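Local coordinates for protein SSD1 (Saccharomyces cerevisiae S288C, PDB 7AM1), which binds mRNA untranslated regions to repress translation, and is a non-enzymatic member of the RNase II family of exoribonucleases, at residues F324-Y329 with K425-L430; E816-E821 with E864-T869; S38-S43 with K58-A63. All blocks are in the same frame, centred on the assembly; numbering follows the deposited sequence.

Interaction 1. Residues F324-Y329 with K425-L430. With 1PE (pentaethylene glycol), chain E.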
loop_
_atom_site.group_PDB
_atom_site.type_symbol
_atom_site.label_atom_id
_atom_site.label_comp_id
_atom_site.label_asym_id
_atom_site.label_seq_id
_atom_site.Cartn_x
_atom_site.Cartn_y
_atom_site.Cartn_z
ATOM N N PHE A 324 -3.024 -15.324 -4.356
ATOM C CA PHE A 324 -1.798 -15.899 -4.904
ATOM C C PHE A 324 -1.719 -17.353 -4.448
ATOM O O PHE A 324 -1.389 -17.635 -3.293
ATOM C CB PHE A 324 -0.576 -15.094 -4.464
ATOM C CG PHE A 324 -0.560 -13.687 -4.993
ATOM C CD1 PHE A 324 -0.155 -13.426 -6.291
ATOM C CD2 PHE A 324 -0.954 -12.627 -4.196
ATOM C CE1 PHE A 324 -0.143 -12.133 -6.787
ATOM C CE2 PHE A 324 -0.948 -11.334 -4.685
ATOM C CZ PHE A 324 -0.544 -11.088 -5.986
ATOM N N LEU A 325 -2.046 -18.275 -5.356
ATOM C CA LEU A 325 -1.854 -19.694 -5.085
ATOM C C LEU A 325 -0.433 -20.139 -5.402
ATOM O O LEU A 325 0.072 -21.078 -4.779
ATOM C CB LEU A 325 -2.851 -20.527 -5.890
ATOM C CG LEU A 325 -4.326 -20.331 -5.547
ATOM C CD1 LEU A 325 -5.180 -21.222 -6.429
ATOM C CD2 LEU A 325 -4.585 -20.623 -4.078
ATOM N N SER A 326 0.209 -19.490 -6.376
ATOM C CA SER A 326 1.625 -19.700 -6.670
ATOM C C SER A 326 1.912 -21.135 -7.100
ATOM O O SER A 326 3.018 -21.644 -6.909
ATOM C CB SER A 326 2.485 -19.317 -5.462
ATOM O OG SER A 326 2.238 -17.975 -5.080
ATOM N N ASN A 327 0.930 -21.784 -7.721
ATOM C CA ASN A 327 1.051 -23.174 -8.137
ATOM C C ASN A 327 1.164 -23.331 -9.649
ATOM O O ASN A 327 1.196 -24.462 -10.145
ATOM C CB ASN A 327 -0.147 -23.971 -7.616
ATOM C CG ASN A 327 -1.461 -23.500 -8.211
ATOM O OD1 ASN A 327 -1.549 -22.400 -8.758
ATOM N ND2 ASN A 327 -2.491 -24.333 -8.108
ATOM N N GLU A 328 1.247 -22.228 -10.394
ATOM C CA GLU A 328 1.159 -22.309 -11.845
ATOM C C GLU A 328 2.333 -23.053 -12.472
ATOM O O GLU A 328 2.217 -23.502 -13.617
ATOM C CB GLU A 328 1.070 -20.903 -12.442
ATOM C CG GLU A 328 -0.163 -20.107 -12.029
ATOM C CD GLU A 328 -0.006 -19.390 -10.697
ATOM O OE1 GLU A 328 1.000 -19.621 -9.990
ATOM O OE2 GLU A 328 -0.891 -18.574 -10.366
ATOM N N TYR A 329 3.450 -23.207 -11.753
ATOM C CA TYR A 329 4.656 -23.795 -12.318
ATOM C C TYR A 329 5.072 -25.109 -11.671
ATOM O O TYR A 329 6.033 -25.729 -12.142
ATOM C CB TYR A 329 5.835 -22.812 -12.200
ATOM C CG TYR A 329 5.586 -21.457 -12.826
ATOM C CD1 TYR A 329 5.061 -21.345 -14.105
ATOM C CD2 TYR A 329 5.871 -20.287 -12.128
ATOM C CE1 TYR A 329 4.830 -20.110 -14.675
ATOM C CE2 TYR A 329 5.646 -19.047 -12.690
ATOM C CZ TYR A 329 5.124 -18.963 -13.963
ATOM O OH TYR A 329 4.896 -17.732 -14.534
ATOM N N LYS A 425 9.563 -13.246 2.383
ATOM C CA LYS A 425 9.500 -14.146 1.243
ATOM C C LYS A 425 9.210 -13.339 -0.010
ATOM O O LYS A 425 8.675 -12.229 0.056
ATOM C CB LYS A 425 8.386 -15.184 1.459
ATOM C CG LYS A 425 8.584 -16.531 0.798
ATOM C CD LYS A 425 7.233 -17.186 0.515
ATOM C CE LYS A 425 7.393 -18.592 -0.050
ATOM N NZ LYS A 425 6.093 -19.316 -0.163
ATOM N N LEU A 426 9.561 -13.916 -1.159
ATOM C CA LEU A 426 9.201 -13.337 -2.444
ATOM C C LEU A 426 8.592 -14.431 -3.311
ATOM O O LEU A 426 8.946 -15.609 -3.194
ATOM C CB LEU A 426 10.406 -12.701 -3.170
ATOM C CG LEU A 426 11.447 -13.593 -3.847
ATOM C CD1 LEU A 426 10.957 -14.078 -5.207
ATOM C CD2 LEU A 426 12.774 -12.859 -4.010
ATOM N N VAL A 427 7.677 -14.030 -4.186
ATOM C CA VAL A 427 7.056 -14.938 -5.143
ATOM C C VAL A 427 7.291 -14.358 -6.528
ATOM O O VAL A 427 6.900 -13.215 -6.799
ATOM C CB VAL A 427 5.558 -15.132 -4.869
ATOM C CG1 VAL A 427 4.990 -16.183 -5.806
ATOM C CG2 VAL A 427 5.328 -15.523 -3.418
ATOM N N ASN A 428 7.928 -15.138 -7.397
ATOM C CA ASN A 428 8.274 -14.662 -8.725
ATOM C C ASN A 428 7.025 -14.466 -9.580
ATOM O O ASN A 428 5.964 -15.037 -9.320
ATOM C CB ASN A 428 9.191 -15.653 -9.445
ATOM C CG ASN A 428 10.486 -15.900 -8.715
ATOM O OD1 ASN A 428 11.033 -15.007 -8.065
ATOM N ND2 ASN A 428 10.997 -17.123 -8.829
ATOM N N LEU A 429 7.166 -13.657 -10.628
ATOM C CA LEU A 429 6.168 -13.672 -11.690
ATOM C C LEU A 429 6.379 -14.879 -12.596
ATOM O O LEU A 429 5.427 -15.594 -12.929
ATOM C CB LEU A 429 6.236 -12.378 -12.502
ATOM C CG LEU A 429 5.311 -12.290 -13.721
ATOM C CD1 LEU A 429 3.855 -12.334 -13.289
ATOM C CD2 LEU A 429 5.598 -11.032 -14.529
ATOM N N LEU A 430 7.621 -15.124 -12.975
ATOM C CA LEU A 430 8.004 -16.113 -13.968
ATOM C C LEU A 430 8.594 -17.345 -13.305
ATOM O O LEU A 430 8.883 -17.350 -12.105
ATOM C CB LEU A 430 9.019 -15.500 -14.935
ATOM C CG LEU A 430 8.536 -14.255 -15.681
ATOM C CD1 LEU A 430 9.697 -13.550 -16.364
ATOM C CD2 LEU A 430 7.464 -14.630 -16.690
HETATM C C15 1PE E . 5.040 -19.869 3.423
HETATM O OH6 1PE E . 6.253 -19.947 2.729
HETATM C C16 1PE E . 7.894 -18.798 4.049
HETATM C C26 1PE E . 7.376 -20.143 3.542
HETATM O OH7 1PE E . 9.256 -18.675 3.743
#

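Interaction 2. Residues E816-E821 with E864-T869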
loop_
_atom_site.group_PDB
_atom_site.type_symbol
_atom_site.label_atom_id
_atom_site.label_comp_id
_atom_site.label_asym_id
_atom_site.label_seq_id
_atom_site.Cartn_x
_atom_site.Cartn_y
_atom_site.Cartn_z
ATOM N N GLU A 816 9.535 1.636 34.272
ATOM C CA GLU A 816 10.443 0.566 33.872
ATOM C C GLU A 816 10.810 0.677 32.395
ATOM O O GLU A 816 11.971 0.466 32.021
ATOM C CB GLU A 816 9.816 -0.797 34.175
ATOM C CG GLU A 816 9.657 -1.103 35.665
ATOM N N ILE A 817 9.833 1.004 31.542
ATOM C CA ILE A 817 10.088 1.142 30.108
ATOM C C ILE A 817 11.048 2.290 29.846
ATOM O O ILE A 817 11.969 2.184 29.028
ATOM C CB ILE A 817 8.776 1.374 29.342
ATOM C CG1 ILE A 817 7.802 0.230 29.547
ATOM C CG2 ILE A 817 9.058 1.558 27.843
ATOM C CD1 ILE A 817 6.382 0.703 29.509
ATOM N N ALA A 818 10.796 3.433 30.486
ATOM C CA ALA A 818 11.626 4.609 30.266
ATOM C C ALA A 818 13.072 4.332 30.650
ATOM O O ALA A 818 14.000 4.671 29.907
ATOM C CB ALA A 818 11.069 5.787 31.068
ATOM N N ASN A 819 13.281 3.715 31.815
ATOM C CA ASN A 819 14.631 3.429 32.284
ATOM C C ASN A 819 15.398 2.560 31.296
ATOM O O ASN A 819 16.506 2.908 30.876
ATOM C CB ASN A 819 14.568 2.745 33.648
ATOM C CG ASN A 819 14.298 3.715 34.771
ATOM O OD1 ASN A 819 14.597 4.903 34.665
ATOM N ND2 ASN A 819 13.710 3.218 35.853
ATOM N N ILE A 820 14.823 1.420 30.911
ATOM C CA ILE A 820 15.548 0.492 30.051
ATOM C C ILE A 820 15.899 1.157 28.726
ATOM O O ILE A 820 17.019 1.012 28.221
ATOM C CB ILE A 820 14.744 -0.804 29.847
ATOM C CG1 ILE A 820 15.535 -1.770 28.964
ATOM C CG2 ILE A 820 13.391 -0.518 29.227
ATOM C CD1 ILE A 820 15.359 -3.227 29.345
ATOM N N GLU A 821 14.952 1.893 28.142
ATOM C CA GLU A 821 15.189 2.512 26.843
ATOM C C GLU A 821 16.278 3.575 26.922
ATOM O O GLU A 821 17.196 3.598 26.094
ATOM C CB GLU A 821 13.894 3.121 26.311
ATOM C CG GLU A 821 12.887 2.102 25.849
ATOM C CD GLU A 821 11.611 2.744 25.354
ATOM O OE1 GLU A 821 11.517 3.988 25.413
ATOM O OE2 GLU A 821 10.715 2.007 24.890
ATOM N N GLU A 864 10.702 11.129 34.021
ATOM C CA GLU A 864 10.536 12.578 34.032
ATOM C C GLU A 864 10.974 13.200 32.712
ATOM O O GLU A 864 10.380 14.188 32.265
ATOM C CB GLU A 864 11.338 13.194 35.185
ATOM C CG GLU A 864 10.669 13.082 36.552
ATOM C CD GLU A 864 9.400 13.910 36.654
ATOM O OE1 GLU A 864 9.153 14.736 35.749
ATOM O OE2 GLU A 864 8.651 13.732 37.637
ATOM N N LYS A 865 11.997 12.631 32.069
ATOM C CA LYS A 865 12.413 13.122 30.759
ATOM C C LYS A 865 11.274 13.045 29.751
ATOM O O LYS A 865 11.068 13.976 28.963
ATOM C CB LYS A 865 13.621 12.327 30.262
ATOM C CG LYS A 865 14.966 12.988 30.539
ATOM C CD LYS A 865 16.056 11.961 30.813
ATOM N N PHE A 866 10.520 11.941 29.759
ATOM C CA PHE A 866 9.364 11.838 28.877
ATOM C C PHE A 866 8.264 12.805 29.296
ATOM O O PHE A 866 7.659 13.475 28.451
ATOM C CB PHE A 866 8.824 10.407 28.865
ATOM C CG PHE A 866 9.615 9.455 28.013
ATOM C CD1 PHE A 866 9.386 9.374 26.649
ATOM C CD2 PHE A 866 10.565 8.622 28.576
ATOM C CE1 PHE A 866 10.099 8.489 25.863
ATOM C CE2 PHE A 866 11.284 7.737 27.793
ATOM C CZ PHE A 866 11.050 7.669 26.439
ATOM N N ILE A 867 7.996 12.899 30.599
ATOM C CA ILE A 867 6.890 13.724 31.068
ATOM C C ILE A 867 7.141 15.201 30.784
ATOM O O ILE A 867 6.197 15.956 30.518
ATOM C CB ILE A 867 6.636 13.460 32.565
ATOM C CG1 ILE A 867 6.104 12.035 32.749
ATOM C CG2 ILE A 867 5.684 14.503 33.131
ATOM C CD1 ILE A 867 5.817 11.646 34.192
ATOM N N SER A 868 8.400 15.643 30.822
ATOM C CA SER A 868 8.693 17.051 30.591
ATOM C C SER A 868 8.384 17.501 29.167
ATOM O O SER A 868 8.359 18.710 28.914
ATOM C CB SER A 868 10.163 17.337 30.906
ATOM O OG SER A 868 11.016 16.519 30.122
ATOM N N THR A 869 8.140 16.575 28.238
ATOM C CA THR A 869 7.748 16.945 26.883
ATOM C C THR A 869 6.268 17.294 26.766
ATOM O O THR A 869 5.843 17.770 25.710
ATOM C CB THR A 869 8.047 15.807 25.903
ATOM O OG1 THR A 869 7.200 14.690 26.204
ATOM C CG2 THR A 869 9.502 15.377 25.998
#

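Interaction 3. Residues S38-S43 with K58-A63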
loop_
_atom_site.group_PDB
_atom_site.type_symbol
_atom_site.label_atom_id
_atom_site.label_comp_id
_atom_site.label_asym_id
_atom_site.label_seq_id
_atom_site.Cartn_x
_atom_site.Cartn_y
_atom_site.Cartn_z
ATOM N N SER A 38 -21.338 -1.076 7.487
ATOM C CA SER A 38 -22.706 -0.981 6.997
ATOM C C SER A 38 -22.833 -0.031 5.816
ATOM O O SER A 38 -23.867 -0.046 5.139
ATOM C CB SER A 38 -23.647 -0.530 8.117
ATOM O OG SER A 38 -23.326 0.775 8.562
ATOM N N ASP A 39 -21.826 0.797 5.564
ATOM C CA ASP A 39 -21.865 1.763 4.480
ATOM C C ASP A 39 -20.798 1.436 3.444
ATOM O O ASP A 39 -19.869 0.659 3.686
ATOM C CB ASP A 39 -21.666 3.187 5.015
ATOM C CG ASP A 39 -22.731 3.582 6.015
ATOM O OD1 ASP A 39 -23.824 2.978 5.987
ATOM O OD2 ASP A 39 -22.477 4.500 6.822
ATOM N N ALA A 40 -20.938 2.062 2.280
ATOM C CA ALA A 40 -20.030 1.835 1.168
ATOM C C ALA A 40 -20.088 3.046 0.255
ATOM O O ALA A 40 -21.033 3.838 0.301
ATOM C CB ALA A 40 -20.387 0.560 0.398
ATOM N N TRP A 41 -19.057 3.181 -0.571
ATOM C CA TRP A 41 -18.986 4.224 -1.581
ATOM C C TRP A 41 -18.771 3.585 -2.942
ATOM O O TRP A 41 -18.170 2.513 -3.057
ATOM C CB TRP A 41 -17.855 5.212 -1.259
ATOM C CG TRP A 41 -18.071 5.893 0.056
ATOM C CD1 TRP A 41 -17.709 5.422 1.284
ATOM C CD2 TRP A 41 -18.692 7.164 0.282
ATOM N NE1 TRP A 41 -18.075 6.313 2.261
ATOM C CE2 TRP A 41 -18.676 7.394 1.672
ATOM C CE3 TRP A 41 -19.259 8.131 -0.555
ATOM C CZ2 TRP A 41 -19.205 8.548 2.245
ATOM C CZ3 TRP A 41 -19.785 9.277 0.018
ATOM C CH2 TRP A 41 -19.753 9.475 1.404
ATOM N N VAL A 42 -19.283 4.241 -3.974
ATOM C CA VAL A 42 -19.039 3.832 -5.349
ATOM C C VAL A 42 -18.332 4.984 -6.042
ATOM O O VAL A 42 -18.898 6.076 -6.182
ATOM C CB VAL A 42 -20.337 3.448 -6.071
ATOM C CG1 VAL A 42 -20.070 3.199 -7.543
ATOM C CG2 VAL A 42 -20.948 2.211 -5.418
ATOM N N SER A 43 -17.094 4.749 -6.455
ATOM C CA SER A 43 -16.300 5.766 -7.126
ATOM C C SER A 43 -16.559 5.725 -8.624
ATOM O O SER A 43 -16.526 4.654 -9.239
ATOM C CB SER A 43 -14.811 5.569 -6.842
ATOM O OG SER A 43 -14.401 4.258 -7.187
ATOM N N LYS A 58 -29.142 -3.052 2.540
ATOM C CA LYS A 58 -30.160 -3.187 1.504
ATOM C C LYS A 58 -29.726 -2.502 0.217
ATOM O O LYS A 58 -29.786 -3.095 -0.867
ATOM C CB LYS A 58 -31.492 -2.605 1.986
ATOM C CG LYS A 58 -32.602 -2.635 0.929
ATOM C CD LYS A 58 -33.896 -2.003 1.433
ATOM N N ASP A 59 -29.286 -1.245 0.314
ATOM C CA ASP A 59 -28.909 -0.491 -0.877
ATOM C C ASP A 59 -27.626 -1.011 -1.511
ATOM O O ASP A 59 -27.415 -0.797 -2.711
ATOM C CB ASP A 59 -28.772 0.992 -0.530
ATOM C CG ASP A 59 -30.118 1.645 -0.242
ATOM O OD1 ASP A 59 -31.158 1.015 -0.525
ATOM O OD2 ASP A 59 -30.139 2.781 0.276
ATOM N N ARG A 60 -26.763 -1.675 -0.738
ATOM C CA ARG A 60 -25.590 -2.316 -1.321
ATOM C C ARG A 60 -25.977 -3.542 -2.135
ATOM O O ARG A 60 -25.240 -3.944 -3.041
ATOM C CB ARG A 60 -24.603 -2.720 -0.227
ATOM C CG ARG A 60 -23.231 -3.102 -0.767
ATOM C CD ARG A 60 -22.324 -3.586 0.341
ATOM N NE ARG A 60 -22.278 -2.626 1.434
ATOM C CZ ARG A 60 -21.564 -2.790 2.539
ATOM N NH1 ARG A 60 -20.831 -3.883 2.698
ATOM N NH2 ARG A 60 -21.590 -1.861 3.483
ATOM N N ASN A 61 -27.113 -4.148 -1.804
ATOM C CA ASN A 61 -27.722 -5.220 -2.583
ATOM C C ASN A 61 -26.729 -6.328 -2.924
ATOM O O ASN A 61 -26.602 -6.757 -4.072
ATOM C CB ASN A 61 -28.367 -4.667 -3.854
ATOM C CG ASN A 61 -29.409 -5.601 -4.419
ATOM O OD1 ASN A 61 -29.745 -6.615 -3.804
ATOM N ND2 ASN A 61 -29.944 -5.260 -5.582
ATOM N N ARG A 62 -26.037 -6.817 -1.899
ATOM C CA ARG A 62 -25.231 -8.032 -1.978
ATOM C C ARG A 62 -23.971 -7.864 -2.815
ATOM O O ARG A 62 -23.272 -8.852 -3.071
ATOM C CB ARG A 62 -26.071 -9.197 -2.523
ATOM C CG ARG A 62 -27.356 -9.425 -1.721
ATOM C CD ARG A 62 -28.399 -10.236 -2.481
ATOM N NE ARG A 62 -28.962 -9.480 -3.598
ATOM C CZ ARG A 62 -29.128 -9.957 -4.831
ATOM N NH1 ARG A 62 -28.799 -11.210 -5.123
ATOM N NH2 ARG A 62 -29.646 -9.178 -5.771
ATOM N N ALA A 63 -23.643 -6.645 -3.234
ATOM C CA ALA A 63 -22.394 -6.419 -3.948
ATOM C C ALA A 63 -21.213 -6.611 -3.004
ATOM O O ALA A 63 -21.328 -6.445 -1.786
ATOM C CB ALA A 63 -22.364 -5.016 -4.555
#

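Interaction 1. Residues F324-Y329 with K425-L430
Y329 leans its ring on the L429-L430 backbone and ends in a hydrogen bond to it. CB itself points toward 425-430, and chi1 of -56° swings CG to the side of the backbone N, opposite the carbonyl carbon. Along the CD2-CE2 side, Y329 CD2 is 4.2 Å from L430 C, whereas CE2 comes within 3.5 Å of that same atom. The phenol OH finishes the reach: Y329 OH donates to L429 O at 2.7 Å, lying in the carbonyl plane on a lone pair, with a C=O...donor angle of 140°. L429 O lies near the ring plane at its edge, 3.5 Å from CZ of Y329, so the bond leaves the hydroxyl nearly in that plane. A tyrosine suits this place because it fills buried space with carbon and still satisfies a backbone oxygen. Residues 425-430 belong to the RNB domain, where strand 426-427 forms a small hairpin with strand 420-421, while 324-329 is loop following helix 311-321. Helix 408-416 packs beside both: R412 and A413 touch the Y329 ring, and R416 pairs with E328. At S326 the contact is slighter, its OG standing 3.4 Å from CG1 of V427. The K425 chain runs extended beyond CG, and K425 NZ donates a hydrogen bond of 3.0 Å to OH6 of a pentaethylene glycol, probably from the crystallisation liquor.

Interaction 2. Residues E816-E821 with E864-T869
The ring of F866 meets A818 and E821 with its CD2-CE2-CZ side, and both partners come to it at a slant. The methyl carbon CB of A818 is 3.8 Å from CD2 of F866 and equally far from CE2, so it rests against the bond between them. Beyond, E821 OE1 lies 3.8 Å from CZ of F866, the carboxylate and ring planes being 62° apart. This is a van der Waals approach; the acid's other oxygen, OE2, accepts a hydrogen bond from the backbone N of L733, which gives the buried carboxylate a fixed polar partner. Straight beyond CG (chi2 179°), the E821 chain crosses the F866 side chain at about a right angle, which sets OE1 beside CZ. Alanine suits position 818 because a single methyl lets the segments come together, with CA atoms of A818 and F866 7.7 Å apart. With the F866 ring replaced by the methyl of an alanine, a gap would probably open beside A818, and the OE1 side of the E821 carboxylate would be likely to lose its apolar neighbour. Within 864-869, F866 O takes two hydrogen bonds from T869, from its N at 3.1 Å and its OG1 at 2.6 Å, the latter in the carbonyl plane. S868 OG likewise donates to K865 O at 2.8 Å. The F866 ring also touches L733 of strand 732-741 and P890 of strand 888-896. Helices 814-827 and 862-867 thus pack together against neighbouring strands of a five-stranded antiparallel sheet, consistent with the C-terminal OB-fold domain of DIS3L2-like proteins.

Interaction 3. Residues S38-S43 with K58-A63
A40, in strand 39-43, and R60, at the end of a short, weakly bonded helical turn, approach to 7.4 Å between their CA atoms. The chain then leaves helical geometry at N61, whose positive phi asparagine tolerates better than most residues, and R60 to A63 form a type I' beta turn closed by A63 N to R60 O at 3.1 Å. Across the contact the R60 side chain leaves CB opposite the backbone N (chi1 -167°), and a bend at chi3 (-52°) turns the guanidinium so that its edge meets the backbone N of D39. R60 NE passes 3.8 Å from A40 CB, a small methyl, and R60 NH2 ends 3.2 Å from S38 C. R60 NH2 is also 3.1 Å from D39 O, but the angle is poor; its hydrogen bond goes to R37 O. Arginine suits the place because its length brings NE and NH2 up to A40 and the S38-D39 backbone, while its side chain also touches V32 and I54 of neighbouring strands. The sheet, of strand order 1-2-3-5-4 with first and last strands paired and helix 56-60 between the third and fourth, follows the OB-fold plan, in this family probably an N-terminal cold-shock domain. D39 directs its carboxylate to the hydroxyl of Y53. Within the turn, R62 grips N61 OD1 side-on with NE (3.0 Å, N-H...acceptor 159°) and NH2 (3.2 Å), both from one face of the amide. N61 ND2 donates hydrogen bonds to A8 O and V209 O, and R62 NH1 one to W290 O.

Overall arrangement
The three contacts sit in separate parts of one chain and none touches another. Along the sequence interaction 3 comes first, then interaction 1, then interaction 2, each complete before the next begins. Interactions 1 and 3 are the nearest neighbours, their centres 33 Å apart and their nearest atoms about 20 Å; interaction 2 lies 46 Å from the first and 47 Å from the third, centre to centre. Interactions 3 and 2 each bring a helical segment into contact within an OB-type domain, near the two ends of the chain, whereas interaction 1 joins the RNB segment 425-430 to the loop after helix 311-321. The pentaethylene glycol belongs to interaction 1 alone.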